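Local coordinates for stage II sporulation E family protein (Thermanaerovibrio acidaminovorans, PDB 3RNR), which is of unknown function but is probably a PP2C-type protein serine/threonine phosphatase, at residues B[66-74]-B[134-142]; B[93-104]-B[157-168]. All blocks are in the same frame, centred on the assembly; numbering follows the deposited sequence. Where two conformers were deposited one is given.

In the fold
Interactions 1 and 2 lie on opposite sides of the chain's centre, with their own centres about 22 Å apart, yet they meet where the two sheets of the alpha-beta-alpha sandwich come together. Thr73 OG1 of interaction 1 is 2.6 Å from Tyr168 OH of interaction 2, a probable hydrogen bond, and Met74 C packs 3.6 Å from Cys94 CB. Both contacts also reach Asp17: Thr73 through its backbone, Ser164 through its hydroxyl. In PP2C phosphatases the catalytic centre sits at one end of the sandwich between the sheets, and this junction is consistent with that region. Asp93 OD1 stands at the junction, 3.4 Å from Thr73 OG1; Asp165 lies farther off, its OD1 8.8 Å from Thr73 OG1.

Interaction 1: B[66-74]-B[134-142]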
loop_
_atom_site.group_PDB
_atom_site.type_symbol
_atom_site.label_atom_id
_atom_site.label_comp_id
_atom_site.label_asym_id
_atom_site.label_seq_id
_atom_site.Cartn_x
_atom_site.Cartn_y
_atom_site.Cartn_z
ATOM N N ILE B 66 -10.714 -22.620 -13.270
ATOM C CA ILE B 66 -10.922 -22.748 -11.824
ATOM C C ILE B 66 -12.017 -21.907 -11.117
ATOM O O ILE B 66 -11.963 -21.763 -9.896
ATOM C CB ILE B 66 -9.600 -22.743 -11.028
ATOM C CG1 ILE B 66 -8.796 -21.478 -11.304
ATOM C CG2 ILE B 66 -8.776 -23.975 -11.376
ATOM C CD1 ILE B 66 -7.527 -21.414 -10.478
ATOM N N LEU B 67 -12.876 -21.215 -11.862
ATOM C CA LEU B 67 -13.820 -20.282 -11.234
ATOM C C LEU B 67 -14.593 -20.922 -10.089
ATOM O O LEU B 67 -15.152 -22.002 -10.232
ATOM C CB LEU B 67 -14.808 -19.735 -12.260
ATOM C CG LEU B 67 -15.864 -18.766 -11.712
ATOM C CD1 LEU B 67 -15.202 -17.527 -11.116
ATOM C CD2 LEU B 67 -16.861 -18.370 -12.804
ATOM N N GLY B 68 -14.612 -20.247 -8.942
ATOM C CA GLY B 68 -15.345 -20.740 -7.791
ATOM C C GLY B 68 -14.507 -21.653 -6.923
ATOM O O GLY B 68 -14.883 -21.972 -5.805
ATOM N N ARG B 69 -13.380 -22.108 -7.461
ATOM C CA ARG B 69 -12.485 -22.987 -6.712
ATOM C C ARG B 69 -11.252 -22.301 -6.113
ATOM O O ARG B 69 -10.409 -22.952 -5.483
ATOM C CB ARG B 69 -12.095 -24.202 -7.563
ATOM C CG ARG B 69 -13.265 -25.136 -7.833
ATOM C CD ARG B 69 -12.774 -26.534 -8.186
ATOM N NE ARG B 69 -12.076 -26.562 -9.463
ATOM C CZ ARG B 69 -11.191 -27.490 -9.810
ATOM N NH1 ARG B 69 -10.609 -27.434 -10.997
ATOM N NH2 ARG B 69 -10.886 -28.469 -8.969
ATOM N N THR B 70 -11.148 -20.991 -6.327
ATOM C CA THR B 70 -10.035 -20.199 -5.823
ATOM C C THR B 70 -10.634 -18.848 -5.398
ATOM O O THR B 70 -11.623 -18.397 -5.964
ATOM C CB THR B 70 -8.951 -19.980 -6.917
ATOM O OG1 THR B 70 -7.878 -19.161 -6.409
ATOM C CG2 THR B 70 -9.553 -19.333 -8.148
ATOM N N GLY B 71 -10.052 -18.199 -4.406
ATOM C CA GLY B 71 -10.624 -16.938 -3.970
ATOM C C GLY B 71 -9.858 -16.285 -2.848
ATOM O O GLY B 71 -8.874 -16.836 -2.361
ATOM N N ALA B 72 -10.320 -15.109 -2.425
ATOM C CA ALA B 72 -9.682 -14.405 -1.326
ATOM C C ALA B 72 -10.756 -13.693 -0.527
ATOM O O ALA B 72 -11.867 -13.512 -1.013
ATOM C CB ALA B 72 -8.658 -13.393 -1.873
ATOM N N THR B 73 -10.427 -13.283 0.692
ATOM C CA THR B 73 -11.332 -12.446 1.482
ATOM C C THR B 73 -10.585 -11.136 1.665
ATOM O O THR B 73 -9.360 -11.101 1.525
ATOM C CB THR B 73 -11.628 -13.052 2.863
ATOM O OG1 THR B 73 -10.390 -13.298 3.546
ATOM C CG2 THR B 73 -12.362 -14.378 2.700
HETATM N N MSE B 74 -11.302 -10.050 1.919
HETATM C CA MSE B 74 -10.610 -8.772 2.067
HETATM C C MSE B 74 -11.442 -7.774 2.856
HETATM O O MSE B 74 -12.655 -7.920 2.967
HETATM C CB MSE B 74 -10.288 -8.203 0.679
HETATM C CG MSE B 74 -11.522 -7.787 -0.114
HETATM SE SE MSE B 74 -11.067 -7.094 -1.872
HETATM C CE MSE B 74 -10.153 -5.469 -1.311
ATOM N N THR B 134 -19.487 -17.730 3.051
ATOM C CA THR B 134 -20.522 -17.619 2.023
ATOM C C THR B 134 -20.328 -16.552 0.942
ATOM O O THR B 134 -21.079 -16.514 -0.038
ATOM C CB THR B 134 -21.876 -17.399 2.681
ATOM O OG1 THR B 134 -21.816 -16.194 3.442
ATOM C CG2 THR B 134 -22.169 -18.555 3.632
ATOM N N SER B 135 -19.362 -15.660 1.141
ATOM C CA SER B 135 -19.073 -14.631 0.147
ATOM C C SER B 135 -17.567 -14.392 0.130
ATOM O O SER B 135 -16.968 -14.252 1.183
ATOM C CB SER B 135 -19.833 -13.339 0.466
ATOM O OG SER B 135 -19.753 -12.439 -0.634
ATOM N N PHE B 136 -16.954 -14.381 -1.053
ATOM C CA PHE B 136 -15.506 -14.189 -1.159
ATOM C C PHE B 136 -15.195 -13.608 -2.526
ATOM O O PHE B 136 -16.019 -13.696 -3.444
ATOM C CB PHE B 136 -14.730 -15.511 -0.936
ATOM C CG PHE B 136 -15.048 -16.592 -1.947
ATOM C CD1 PHE B 136 -14.318 -16.695 -3.128
ATOM C CD2 PHE B 136 -16.067 -17.512 -1.710
ATOM C CE1 PHE B 136 -14.605 -17.701 -4.076
ATOM C CE2 PHE B 136 -16.367 -18.526 -2.649
ATOM C CZ PHE B 136 -15.632 -18.611 -3.830
ATOM N N ILE B 137 -14.013 -13.012 -2.656
ATOM C CA ILE B 137 -13.596 -12.419 -3.910
ATOM C C ILE B 137 -13.217 -13.570 -4.822
ATOM O O ILE B 137 -12.316 -14.360 -4.501
ATOM C CB ILE B 137 -12.365 -11.488 -3.722
ATOM C CG1 ILE B 137 -12.638 -10.433 -2.641
ATOM C CG2 ILE B 137 -11.990 -10.820 -5.043
ATOM C CD1 ILE B 137 -13.824 -9.497 -2.995
ATOM N N GLY B 138 -13.882 -13.641 -5.971
ATOM C CA GLY B 138 -13.753 -14.773 -6.872
ATOM C C GLY B 138 -14.970 -15.683 -6.891
ATOM O O GLY B 138 -15.034 -16.648 -7.663
ATOM N N ILE B 139 -15.959 -15.381 -6.060
ATOM C CA ILE B 139 -17.173 -16.198 -6.050
ATOM C C ILE B 139 -17.895 -16.014 -7.395
ATOM O O ILE B 139 -17.792 -14.959 -8.015
ATOM C CB ILE B 139 -18.086 -15.816 -4.864
ATOM C CG1 ILE B 139 -19.189 -16.863 -4.657
ATOM C CG2 ILE B 139 -18.641 -14.409 -5.059
ATOM C CD1 ILE B 139 -19.983 -16.667 -3.353
ATOM N N GLU B 140 -18.615 -17.029 -7.860
ATOM C CA GLU B 140 -19.170 -16.954 -9.213
ATOM C C GLU B 140 -20.005 -15.689 -9.465
ATOM O O GLU B 140 -19.904 -15.062 -10.515
ATOM C CB GLU B 140 -19.970 -18.219 -9.551
ATOM C CG GLU B 140 -20.642 -18.160 -10.904
ATOM C CD GLU B 140 -21.452 -19.405 -11.205
ATOM O OE1 GLU B 140 -22.478 -19.287 -11.908
ATOM O OE2 GLU B 140 -21.062 -20.499 -10.743
ATOM N N ASN B 141 -20.845 -15.331 -8.505
ATOM C CA ASN B 141 -21.628 -14.104 -8.586
ATOM C C ASN B 141 -21.548 -13.398 -7.237
ATOM O O ASN B 141 -22.078 -13.910 -6.266
ATOM C CB ASN B 141 -23.087 -14.483 -8.896
ATOM C CG ASN B 141 -23.981 -13.278 -9.112
ATOM O OD1 ASN B 141 -23.513 -12.189 -9.452
ATOM N ND2 ASN B 141 -25.288 -13.473 -8.924
ATOM N N LEU B 142 -20.950 -12.209 -7.158
ATOM C CA LEU B 142 -20.731 -11.643 -5.832
ATOM C C LEU B 142 -21.941 -10.775 -5.528
ATOM O O LEU B 142 -22.155 -9.750 -6.169
ATOM C CB LEU B 142 -19.457 -10.781 -5.852
ATOM C CG LEU B 142 -19.160 -9.951 -4.608
ATOM C CD1 LEU B 142 -18.894 -10.896 -3.437
ATOM C CD2 LEU B 142 -17.966 -8.969 -4.813
HETATM O O HOH W 1 -12.951 -18.156 -8.387
#
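Ile137 and Ala72 hold each other by backbone at the start of strand 72-80. Ala72 N donates to Ile137 O (3.0 Å), and Ile137 N returns a shorter bond to Ala72 O (2.7 Å). This single antiparallel hydrogen-bonded bridge joins the loop 134-142 to the strand. From the same residue the side chain reaches for selenomethionine 74: the two cross at about a right angle, with Ile137 CG1 3.8 Å from Met74 SE and CD1 also against the selenium. Val91 of strand 85-91 touches Ile137 as well, and helix 46-63 packs on Met74.

Phe136, the residue before Ile137, has its ring carbon CG between the backbone N and the carbonyl carbon (chi1 61°), which directs the ring back along Gly71 and Thr70. CD1 approaches Gly71 CA at 3.8 Å, possible because Gly71 carries no side chain, and CE1 lies 3.6 Å from Thr70 O. Ile139, at the far end of the type II turn from Phe136, places its CB over the centre of one ring face.

Leu67 lies at the outer edge of the contact. With CG trans to the backbone N (chi1 179°), its CD1 comes 3.6 Å from Gly138 O while CD2 lies by Glu140 CG. The same carbonyl takes a hydrogen bond from a water 2.7 Å from Gly138 O.

That water joins Gly68 N of the type II turn Ile66-Arg69 to Gly138 O of the turn Phe136-Ile139 and also donates to Thr70 O; further along, the Ala72-Ile137 bonds join strand to loop. Gly138 N and Ile139 O are in turn satisfied by Gln54 of helix 46-63, leaving the main-chain groups named here paired by water, by each other or by that glutamine.

Interaction 2: B[93-104]-B[157-168]; sequences DCRVYLFKGGRL and GEGVLVVSDGVY
Arg95 grips Asp165 across the antiparallel pair of strands 95-100 and 159-164. Its CB leaves the sheet on the face shared with Tyr97, Leu161 and Val163, and packs 3.6 Å from Tyr97 CE2. CG stands opposite the carbonyl carbon, CD passes near the tyrosine hydroxyl, and a bend at chi3 (-61°) turns the guanidinium across toward Val163 and Asp165. There NE donates to Tyr97 OH (2.9 Å), a bond in the guanidinium plane that fixes the group's rotation. Arg95 CZ lies 3.5 Å from Asp165 OD1. End-on, NH1 reaches Asp165 OD1 (2.8 Å) on its syn side, while NH2 reaches Asp165 OD2 (2.9 Å) from above the carboxylate plane in a nearly straight bond (171° at the hydrogen); the two planes are turned 39° apart. NH2 also passes Val163 CG1 and has a second partner in Pro199 O.

Along the strands, three hydrogen-bonded pairs, Arg95-Val163, Tyr97-Leu161 and Phe99-Gly159, join the two. On the opposite face Val96 CG1 meets Val160 CG2 (3.7 Å), packing toward strands 72-80 and 85-91 of the second sheet. A water links Asp93 O to Asp165 N at one end; another links Lys100 NZ to Glu158 OE1 at the other, where OE1 also accepts from Glu155 N.

The Ser164-Asp165-Gly166 sequence at this strand end recurs in PP2C phosphatases. With a second partner for OD2 in Gln201 N, the Asp165 carboxylate is held by a charged, hydrogen-bonded clamp rather than by packing alone, which probably fixes its orientation.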
loop_
_atom_site.group_PDB
_atom_site.type_symbol
_atom_site.label_atom_id
_atom_site.label_comp_id
_atom_site.label_asym_id
_atom_site.label_seq_id
_atom_site.Cartn_x
_atom_site.Cartn_y
_atom_site.Cartn_z
ATOM N N ASP B 93 -14.499 -13.053 5.848
ATOM C CA ASP B 93 -14.277 -12.982 7.292
ATOM C C ASP B 93 -13.277 -11.918 7.755
ATOM O O ASP B 93 -12.903 -11.912 8.924
ATOM C CB ASP B 93 -13.910 -14.355 7.855
ATOM C CG ASP B 93 -12.613 -14.865 7.292
ATOM O OD1 ASP B 93 -12.186 -14.310 6.267
ATOM O OD2 ASP B 93 -12.017 -15.798 7.866
ATOM N N CYS B 94 -12.756 -11.100 6.846
ATOM C CA CYS B 94 -11.955 -9.951 7.280
ATOM C C CYS B 94 -12.868 -8.944 7.966
ATOM O O CYS B 94 -14.065 -8.920 7.702
ATOM C CB CYS B 94 -11.241 -9.301 6.109
ATOM S SG CYS B 94 -9.966 -10.326 5.388
ATOM N N ARG B 95 -12.321 -8.118 8.855
ATOM C CA ARG B 95 -13.180 -7.266 9.680
ATOM C C ARG B 95 -12.771 -5.803 9.639
ATOM O O ARG B 95 -11.598 -5.479 9.461
ATOM C CB ARG B 95 -13.210 -7.773 11.130
ATOM C CG ARG B 95 -13.721 -9.212 11.253
ATOM C CD ARG B 95 -13.870 -9.678 12.696
ATOM N NE ARG B 95 -12.632 -9.676 13.485
ATOM C CZ ARG B 95 -11.652 -10.566 13.369
ATOM N NH1 ARG B 95 -11.708 -11.522 12.446
ATOM N NH2 ARG B 95 -10.596 -10.487 14.161
ATOM N N VAL B 96 -13.757 -4.924 9.806
ATOM C CA VAL B 96 -13.521 -3.485 9.861
ATOM C C VAL B 96 -13.929 -2.922 11.224
ATOM O O VAL B 96 -15.052 -3.148 11.674
ATOM C CB VAL B 96 -14.321 -2.744 8.779
ATOM C CG1 VAL B 96 -13.932 -1.245 8.762
ATOM C CG2 VAL B 96 -14.092 -3.395 7.400
ATOM N N TYR B 97 -13.022 -2.185 11.863
ATOM C CA TYR B 97 -13.272 -1.536 13.153
ATOM C C TYR B 97 -13.084 -0.024 13.077
ATOM O O TYR B 97 -12.134 0.460 12.465
ATOM C CB TYR B 97 -12.306 -2.075 14.219
ATOM C CG TYR B 97 -12.538 -3.533 14.524
ATOM C CD1 TYR B 97 -13.387 -3.918 15.561
ATOM C CD2 TYR B 97 -11.939 -4.522 13.761
ATOM C CE1 TYR B 97 -13.624 -5.269 15.838
ATOM C CE2 TYR B 97 -12.168 -5.870 14.025
ATOM C CZ TYR B 97 -13.015 -6.235 15.060
ATOM O OH TYR B 97 -13.234 -7.571 15.315
ATOM N N LEU B 98 -13.978 0.713 13.732
ATOM C CA LEU B 98 -13.796 2.138 13.940
ATOM C C LEU B 98 -12.895 2.368 15.152
ATOM O O LEU B 98 -13.123 1.777 16.210
ATOM C CB LEU B 98 -15.157 2.787 14.212
ATOM C CG LEU B 98 -15.136 4.286 14.505
ATOM C CD1 LEU B 98 -14.731 5.046 13.247
ATOM C CD2 LEU B 98 -16.520 4.748 15.005
ATOM N N PHE B 99 -11.891 3.235 15.025
ATOM C CA PHE B 99 -11.127 3.623 16.206
ATOM C C PHE B 99 -11.579 5.010 16.639
ATOM O O PHE B 99 -11.314 6.012 15.969
ATOM C CB PHE B 99 -9.618 3.612 15.959
ATOM C CG PHE B 99 -8.815 4.058 17.155
ATOM C CD1 PHE B 99 -8.865 3.342 18.346
ATOM C CD2 PHE B 99 -8.019 5.198 17.097
ATOM C CE1 PHE B 99 -8.135 3.753 19.460
ATOM C CE2 PHE B 99 -7.280 5.610 18.208
ATOM C CZ PHE B 99 -7.342 4.890 19.388
ATOM N N LYS B 100 -12.299 5.047 17.752
ATOM C CA LYS B 100 -12.874 6.284 18.258
ATOM C C LYS B 100 -13.075 6.163 19.761
ATOM O O LYS B 100 -13.325 5.064 20.273
ATOM C CB LYS B 100 -14.193 6.561 17.543
ATOM C CG LYS B 100 -14.966 7.725 18.090
ATOM C CD LYS B 100 -16.112 8.068 17.181
ATOM C CE LYS B 100 -16.866 9.295 17.700
ATOM N NZ LYS B 100 -17.918 9.712 16.732
ATOM N N GLY B 101 -12.970 7.283 20.471
ATOM C CA GLY B 101 -13.138 7.281 21.914
ATOM C C GLY B 101 -12.238 6.274 22.614
ATOM O O GLY B 101 -12.628 5.681 23.620
ATOM N N GLY B 102 -11.036 6.080 22.076
ATOM C CA GLY B 102 -10.066 5.174 22.666
ATOM C C GLY B 102 -10.402 3.697 22.524
ATOM O O GLY B 102 -9.720 2.849 23.098
ATOM N N ARG B 103 -11.441 3.385 21.753
ATOM C CA ARG B 103 -11.886 2.002 21.560
ATOM C C ARG B 103 -11.951 1.594 20.086
ATOM O O ARG B 103 -12.075 2.436 19.202
ATOM C CB ARG B 103 -13.278 1.799 22.170
ATOM C CG ARG B 103 -13.320 1.830 23.686
ATOM C CD ARG B 103 -14.701 1.444 24.221
ATOM N NE ARG B 103 -15.676 2.530 24.111
ATOM C CZ ARG B 103 -16.564 2.836 25.056
ATOM N NH1 ARG B 103 -17.414 3.839 24.873
ATOM N NH2 ARG B 103 -16.603 2.139 26.184
ATOM N N LEU B 104 -11.890 0.292 19.840
ATOM C CA LEU B 104 -12.225 -0.266 18.538
ATOM C C LEU B 104 -13.673 -0.745 18.579
ATOM O O LEU B 104 -14.084 -1.430 19.516
ATOM C CB LEU B 104 -11.297 -1.442 18.206
ATOM C CG LEU B 104 -9.837 -1.109 17.918
ATOM C CD1 LEU B 104 -9.006 -2.385 17.805
ATOM C CD2 LEU B 104 -9.724 -0.259 16.647
ATOM N N GLY B 157 -7.291 12.078 14.874
ATOM C CA GLY B 157 -6.914 11.114 15.893
ATOM C C GLY B 157 -7.812 9.888 15.904
ATOM O O GLY B 157 -7.470 8.857 16.487
ATOM N N GLU B 158 -8.997 10.035 15.324
ATOM C CA GLU B 158 -9.876 8.912 15.017
ATOM C C GLU B 158 -9.454 8.193 13.736
ATOM O O GLU B 158 -8.720 8.747 12.917
ATOM C CB GLU B 158 -11.333 9.352 14.987
ATOM C CG GLU B 158 -11.798 9.857 16.345
ATOM C CD GLU B 158 -13.178 10.479 16.300
ATOM O OE1 GLU B 158 -13.725 10.633 15.192
ATOM O OE2 GLU B 158 -13.707 10.820 17.372
ATOM N N GLY B 159 -9.877 6.948 13.568
ATOM C CA GLY B 159 -9.445 6.212 12.398
ATOM C C GLY B 159 -10.166 4.904 12.178
ATOM O O GLY B 159 -11.254 4.675 12.714
ATOM N N VAL B 160 -9.561 4.056 11.351
ATOM C CA VAL B 160 -10.159 2.783 10.995
ATOM C C VAL B 160 -9.072 1.708 10.966
ATOM O O VAL B 160 -7.916 1.974 10.597
ATOM C CB VAL B 160 -10.880 2.881 9.628
ATOM C CG1 VAL B 160 -9.902 3.335 8.532
ATOM C CG2 VAL B 160 -11.562 1.546 9.260
ATOM N N LEU B 161 -9.455 0.500 11.369
ATOM C CA LEU B 161 -8.555 -0.646 11.356
ATOM C C LEU B 161 -9.220 -1.792 10.604
ATOM O O LEU B 161 -10.382 -2.111 10.864
ATOM C CB LEU B 161 -8.223 -1.070 12.789
ATOM C CG LEU B 161 -7.437 -2.377 12.959
ATOM C CD1 LEU B 161 -5.981 -2.102 12.770
ATOM C CD2 LEU B 161 -7.684 -2.978 14.329
ATOM N N VAL B 162 -8.497 -2.377 9.652
ATOM C CA VAL B 162 -8.955 -3.582 8.980
ATOM C C VAL B 162 -8.067 -4.778 9.374
ATOM O O VAL B 162 -6.852 -4.635 9.555
ATOM C CB VAL B 162 -9.058 -3.406 7.445
ATOM C CG1 VAL B 162 -10.142 -2.359 7.088
ATOM C CG2 VAL B 162 -7.713 -2.995 6.844
ATOM N N VAL B 163 -8.685 -5.948 9.491
ATOM C CA VAL B 163 -8.052 -7.118 10.101
ATOM C C VAL B 163 -8.331 -8.374 9.294
ATOM O O VAL B 163 -9.485 -8.617 8.946
ATOM C CB VAL B 163 -8.680 -7.404 11.474
ATOM C CG1 VAL B 163 -7.900 -8.491 12.196
ATOM C CG2 VAL B 163 -8.744 -6.154 12.298
ATOM N N SER B 164 -7.287 -9.146 8.979
ATOM C CA SER B 164 -7.448 -10.508 8.455
ATOM C C SER B 164 -6.731 -11.474 9.378
ATOM O O SER B 164 -5.513 -11.406 9.547
ATOM C CB SER B 164 -6.835 -10.597 7.060
ATOM O OG SER B 164 -6.819 -11.932 6.593
ATOM N N ASP B 165 -7.513 -12.224 10.131
ATOM C CA ASP B 165 -7.067 -13.336 10.968
ATOM C C ASP B 165 -7.426 -14.802 10.703
ATOM O O ASP B 165 -7.359 -15.584 11.649
ATOM C CB ASP B 165 -7.029 -12.965 12.455
ATOM C CG ASP B 165 -8.379 -12.755 13.016
ATOM O OD1 ASP B 165 -9.353 -12.985 12.269
ATOM O OD2 ASP B 165 -8.456 -12.386 14.203
ATOM N N GLY B 166 -8.054 -15.120 9.572
ATOM C CA GLY B 166 -8.630 -16.449 9.379
ATOM C C GLY B 166 -7.650 -17.597 9.579
ATOM O O GLY B 166 -6.464 -17.467 9.311
ATOM N N VAL B 167 -8.145 -18.735 10.052
ATOM C CA VAL B 167 -7.278 -19.877 10.311
ATOM C C VAL B 167 -6.713 -20.453 9.008
ATOM O O VAL B 167 -5.649 -21.081 9.002
ATOM C CB VAL B 167 -8.034 -20.981 11.092
ATOM C CG1 VAL B 167 -9.195 -21.517 10.262
ATOM C CG2 VAL B 167 -7.091 -22.103 11.488
ATOM N N TYR B 168 -7.432 -20.215 7.912
ATOM C CA TYR B 168 -7.117 -20.769 6.594
ATOM C C TYR B 168 -5.894 -20.124 5.922
ATOM O O TYR B 168 -5.480 -20.544 4.844
ATOM C CB TYR B 168 -8.338 -20.632 5.668
ATOM C CG TYR B 168 -8.849 -19.205 5.529
ATOM C CD1 TYR B 168 -8.187 -18.283 4.721
ATOM C CD2 TYR B 168 -9.983 -18.776 6.218
ATOM C CE1 TYR B 168 -8.642 -16.966 4.604
ATOM C CE2 TYR B 168 -10.445 -17.460 6.106
ATOM C CZ TYR B 168 -9.771 -16.571 5.294
ATOM O OH TYR B 168 -10.220 -15.278 5.180
HETATM O O HOH W 2 -10.216 -12.750 9.102
HETATM O O HOH W 3 -16.343 10.926 14.857
#